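Side-chain contacts in DUF1436 domain-containing protein (Neisseria meningitidis, PDB 2GKP), which is of unknown function but probably acts as an immunity protein that neutralises a toxin of contact-dependent growth inhibition: residues A14-N19 with A157-A162; S128-V131 with A135-A138. All coordinates share one frame; numbering follows the deposited sequence. Where two conformers were deposited one is given.

Contact 1: A14-N19 with A157-A162; sequences AGYKAN and AGLKLA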
loop_
_atom_site.group_PDB
_atom_site.type_symbol
_atom_site.label_atom_id
_atom_site.label_comp_id
_atom_site.label_asym_id
_atom_site.label_seq_id
_atom_site.Cartn_x
_atom_site.Cartn_y
_atom_site.Cartn_z
ATOM N N ALA A 14 0.023 -4.240 2.611
ATOM C CA ALA A 14 -0.722 -3.120 2.053
ATOM C C ALA A 14 0.221 -1.997 1.744
ATOM O O ALA A 14 1.362 -1.994 2.173
ATOM C CB ALA A 14 -1.849 -2.610 3.025
ATOM N N GLY A 15 -0.269 -1.034 0.965
ATOM C CA GLY A 15 0.526 0.133 0.632
ATOM C C GLY A 15 -0.217 1.431 0.929
ATOM O O GLY A 15 -1.455 1.469 0.922
ATOM N N TYR A 16 0.565 2.479 1.142
ATOM C CA TYR A 16 0.048 3.799 1.508
ATOM C C TYR A 16 0.882 4.785 0.721
ATOM O O TYR A 16 2.058 5.027 1.043
ATOM C CB TYR A 16 0.167 4.016 3.037
ATOM C CG TYR A 16 -0.083 5.423 3.549
ATOM C CD1 TYR A 16 -1.273 6.090 3.290
ATOM C CD2 TYR A 16 0.853 6.058 4.358
ATOM C CE1 TYR A 16 -1.505 7.384 3.806
ATOM C CE2 TYR A 16 0.638 7.357 4.861
ATOM C CZ TYR A 16 -0.538 8.005 4.573
ATOM O OH TYR A 16 -0.761 9.271 5.084
ATOM N N LYS A 17 0.285 5.311 -0.354
ATOM C CA LYS A 17 0.950 6.302 -1.216
ATOM C C LYS A 17 0.351 7.680 -1.023
ATOM O O LYS A 17 -0.804 7.795 -0.605
ATOM C CB LYS A 17 0.855 5.902 -2.687
ATOM C CG LYS A 17 1.846 4.801 -3.024
ATOM C CD LYS A 17 1.596 4.224 -4.390
ATOM C CE LYS A 17 2.789 3.372 -4.874
ATOM N NZ LYS A 17 3.056 2.242 -3.926
ATOM N N ALA A 18 1.129 8.736 -1.301
ATOM C CA ALA A 18 0.633 10.102 -1.062
ATOM C C ALA A 18 1.278 11.033 -2.012
ATOM O O ALA A 18 2.504 11.012 -2.147
ATOM C CB ALA A 18 0.956 10.560 0.370
ATOM N N ASN A 19 0.476 11.894 -2.628
ATOM C CA ASN A 19 1.029 12.987 -3.431
ATOM C C ASN A 19 0.365 14.287 -3.018
ATOM O O ASN A 19 -0.245 14.346 -1.938
ATOM C CB ASN A 19 0.988 12.664 -4.955
ATOM C CG ASN A 19 -0.421 12.623 -5.553
ATOM O OD1 ASN A 19 -0.606 12.244 -6.751
ATOM N ND2 ASN A 19 -1.406 13.048 -4.774
ATOM N N ALA A 157 -1.242 7.462 13.322
ATOM C CA ALA A 157 -0.101 8.297 13.683
ATOM C C ALA A 157 1.213 7.715 13.153
ATOM O O ALA A 157 2.104 8.455 12.656
ATOM C CB ALA A 157 -0.035 8.594 15.220
ATOM N N GLY A 158 1.373 6.403 13.279
ATOM C CA GLY A 158 2.609 5.787 12.835
ATOM C C GLY A 158 2.687 5.786 11.316
ATOM O O GLY A 158 3.765 5.921 10.749
ATOM N N LEU A 159 1.551 5.699 10.643
ATOM C CA LEU A 159 1.557 5.804 9.173
ATOM C C LEU A 159 2.021 7.172 8.706
ATOM O O LEU A 159 2.828 7.283 7.761
ATOM C CB LEU A 159 0.174 5.502 8.590
ATOM C CG LEU A 159 -0.215 4.031 8.807
ATOM C CD1 LEU A 159 -1.726 3.857 8.828
ATOM C CD2 LEU A 159 0.407 3.208 7.706
ATOM N N LYS A 160 1.493 8.219 9.350
ATOM C CA LYS A 160 1.861 9.584 8.985
ATOM C C LYS A 160 3.339 9.832 9.291
ATOM O O LYS A 160 4.037 10.527 8.531
ATOM C CB LYS A 160 0.955 10.575 9.738
ATOM C CG LYS A 160 -0.434 10.564 9.161
ATOM C CD LYS A 160 -1.270 11.731 9.678
ATOM C CE LYS A 160 -2.746 11.578 9.338
ATOM N NZ LYS A 160 -3.566 12.709 9.944
ATOM N N LEU A 161 3.824 9.256 10.382
ATOM C CA LEU A 161 5.223 9.355 10.747
ATOM C C LEU A 161 6.088 8.708 9.675
ATOM O O LEU A 161 7.106 9.286 9.227
ATOM C CB LEU A 161 5.483 8.697 12.103
ATOM C CG LEU A 161 6.921 8.668 12.614
ATOM C CD1 LEU A 161 7.507 10.095 12.751
ATOM C CD2 LEU A 161 7.040 7.935 13.939
ATOM N N ALA A 162 5.699 7.509 9.232
ATOM C CA ALA A 162 6.487 6.866 8.205
ATOM C C ALA A 162 6.463 7.680 6.908
ATOM O O ALA A 162 7.492 7.788 6.237
ATOM C CB ALA A 162 5.994 5.441 7.951
#
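Helix 152-164 packs on the antiparallel sheet at this point, and Tyr16 of strand 11-18 is the side chain that reaches across to it, meeting Leu159 and the stem of Lys160. The strand backbone stays well back: the closest CA atoms, those of Tyr16 and Leu159, are 8.1 Å apart, so the ring itself spans the gap. Tyr16 was modelled in two conformers; the contacts given are those of one. In it CG stands anti to the backbone N (chi1 169°), carrying the ring out toward the helix.

CD2 and CE2 of the ring do the touching on the leucine. Tyr16 CE2 comes within 3.6 Å of the carbonyl oxygen Leu159 O, which approaches the ring obliquely. The same CE2 lies 4.2 Å from Leu159 CB, the closest apolar contact, made by the start of the leucine side chain. Leu159 also packs on Ile116 of strand 112-119.

This is helix-on-sheet packing in the interior of a fold assigned to the CDI immunity protein family. Tyr16 is buried, and Leu23, Ile25, Leu54, Val114 and Ile116 from neighbouring strands and helix 51-63 also touch its side chain. No hydrogen bond passes between 14-19 and 157-162; apolar and van der Waals packing joins them.

At the far end of the ring, Tyr16 OH sits 4.3 Å from Lys160 CG, a looser touch. The CA-CB bond of Lys160 points away from the strand, yet its extended chain runs past the phenol, and the ammonium NZ donates to the backbone carbonyl Thr49 O.

Contact 2: S128-V131 with A135-A138; sequences SRHV and AWDA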
loop_
_atom_site.group_PDB
_atom_site.type_symbol
_atom_site.label_atom_id
_atom_site.label_comp_id
_atom_site.label_asym_id
_atom_site.label_seq_id
_atom_site.Cartn_x
_atom_site.Cartn_y
_atom_site.Cartn_z
ATOM N N SER A 128 10.164 4.993 2.078
ATOM C CA SER A 128 10.927 4.666 0.861
ATOM C C SER A 128 11.493 5.919 0.270
ATOM O O SER A 128 11.139 7.028 0.675
ATOM C CB SER A 128 10.037 3.993 -0.185
ATOM O OG SER A 128 9.084 4.909 -0.692
ATOM N N ARG A 129 12.379 5.712 -0.701
ATOM C CA ARG A 129 12.871 6.770 -1.592
ATOM C C ARG A 129 12.193 6.642 -2.966
ATOM O O ARG A 129 12.183 5.560 -3.592
ATOM C CB ARG A 129 14.417 6.649 -1.766
ATOM C CG ARG A 129 14.989 7.408 -2.977
ATOM C CD ARG A 129 14.910 8.941 -2.872
ATOM N NE ARG A 129 15.484 9.461 -4.096
ATOM C CZ ARG A 129 15.104 10.577 -4.718
ATOM N NH1 ARG A 129 14.178 11.361 -4.215
ATOM N NH2 ARG A 129 15.659 10.895 -5.875
ATOM N N HIS A 130 11.659 7.754 -3.446
ATOM C CA HIS A 130 11.065 7.835 -4.778
ATOM C C HIS A 130 12.200 7.958 -5.792
ATOM O O HIS A 130 12.518 9.036 -6.313
ATOM C CB HIS A 130 10.135 9.036 -4.827
ATOM C CG HIS A 130 9.297 9.078 -6.055
ATOM N ND1 HIS A 130 8.563 10.192 -6.393
ATOM C CD2 HIS A 130 9.021 8.141 -6.998
ATOM C CE1 HIS A 130 7.897 9.947 -7.511
ATOM N NE2 HIS A 130 8.162 8.712 -7.901
ATOM N N VAL A 131 12.808 6.816 -6.084
ATOM C CA VAL A 131 14.034 6.750 -6.844
ATOM C C VAL A 131 13.830 6.955 -8.341
ATOM O O VAL A 131 14.696 7.495 -9.029
ATOM C CB VAL A 131 14.767 5.401 -6.566
ATOM C CG1 VAL A 131 13.876 4.198 -6.895
ATOM C CG2 VAL A 131 16.053 5.273 -7.363
ATOM N N ALA A 135 8.725 4.316 -9.356
ATOM C CA ALA A 135 9.276 3.267 -8.492
ATOM C C ALA A 135 9.866 3.807 -7.209
ATOM O O ALA A 135 10.319 4.930 -7.165
ATOM C CB ALA A 135 10.285 2.446 -9.244
ATOM N N TRP A 136 9.831 2.974 -6.171
ATOM C CA TRP A 136 10.234 3.359 -4.829
ATOM C C TRP A 136 11.094 2.263 -4.259
ATOM O O TRP A 136 10.731 1.077 -4.401
ATOM C CB TRP A 136 8.971 3.512 -3.949
ATOM C CG TRP A 136 8.060 4.591 -4.469
ATOM C CD1 TRP A 136 8.103 5.925 -4.099
ATOM C CD2 TRP A 136 7.043 4.482 -5.469
ATOM N NE1 TRP A 136 7.143 6.622 -4.772
ATOM C CE2 TRP A 136 6.488 5.781 -5.639
ATOM C CE3 TRP A 136 6.526 3.410 -6.213
ATOM C CZ2 TRP A 136 5.467 6.052 -6.554
ATOM C CZ3 TRP A 136 5.502 3.667 -7.128
ATOM C CH2 TRP A 136 4.994 4.991 -7.297
ATOM N N ASP A 137 12.200 2.613 -3.624
ATOM C CA ASP A 137 13.141 1.651 -3.072
ATOM C C ASP A 137 13.284 1.940 -1.584
ATOM O O ASP A 137 13.025 3.057 -1.085
ATOM C CB ASP A 137 14.530 1.800 -3.725
ATOM C CG ASP A 137 14.634 1.152 -5.113
ATOM O OD1 ASP A 137 13.733 0.397 -5.562
ATOM O OD2 ASP A 137 15.656 1.407 -5.785
ATOM N N ALA A 138 13.712 0.936 -0.843
ATOM C CA ALA A 138 13.904 1.124 0.602
ATOM C C ALA A 138 14.978 2.117 0.931
ATOM O O ALA A 138 15.938 2.303 0.192
ATOM C CB ALA A 138 14.211 -0.213 1.275
#
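His130 and Trp136 lie side by side with their rings nearly parallel, at 14°, yet slid so far that they hardly overlap. With His130 CG anti to the backbone N (chi1 -170°), the imidazole is laid alongside the indole. The centroids of the imidazole and the indole five-membered ring are 4.5 Å apart, and what sits over the imidazole face is the indole nitrogen: Trp136 NE1 is 3.3 Å from His130 CD2. Each ring is fixed by a second partner, His130 NE2 bonding to Leu133 O and Trp136 NE1 to Met111 O. At the imidazole edge, in its plane, Ala135 O lies 3.5 Å from His130 CD2.

The backbones meet as one antiparallel hydrogen-bonded pair. Arg129 N donates to Asp137 O at 2.8 Å and almost straight (169°), while Asp137 N returns a bond of 2.9 Å to Arg129 O. That carbonyl oxygen also receives a CA-H contact from Trp136 CA at 3.2 Å and a weak bond from Val131 N, the latter closing an inverse gamma turn centred on His130.

At the last residue of that turn, Val131 CG1 lies 3.5 Å from Asp137 OD2, an apolar methyl against a carboxylate. At the other end Ser128 OG packs against Trp136 CB while hydrogen-bonding to Ser113 O.

The two segments are the turn-proximal arms of the hairpin of strands 122-132 and 135-138. Strand 112-119 lies beside it through Ser113, and the C-terminal Arg167 hydrogen-bonds to the backbone of Ser128 and His130 and, through its carboxylate, forms a salt bridge with Arg129.

Overall arrangement
Contacts 1 and 2 have their centres about 14 Å apart and draw on the same antiparallel sheet. Along the chain contact 2 is nested inside the long loop that contact 1 closes, since 14-19 comes near the start and 157-162 near the end. Strand 11-18 links them: Tyr16 faces helix 152-164, while Lys17 extends from the other side of the strand to Trp136, with Lys17 CE 3.5 Å from Trp136 CZ3 and a cation-pi interaction between the two residues. The buried helix packing and the more exposed hairpin share one sheet, joined through strand 11-18, in a fold that brings the chain's beginning and end together.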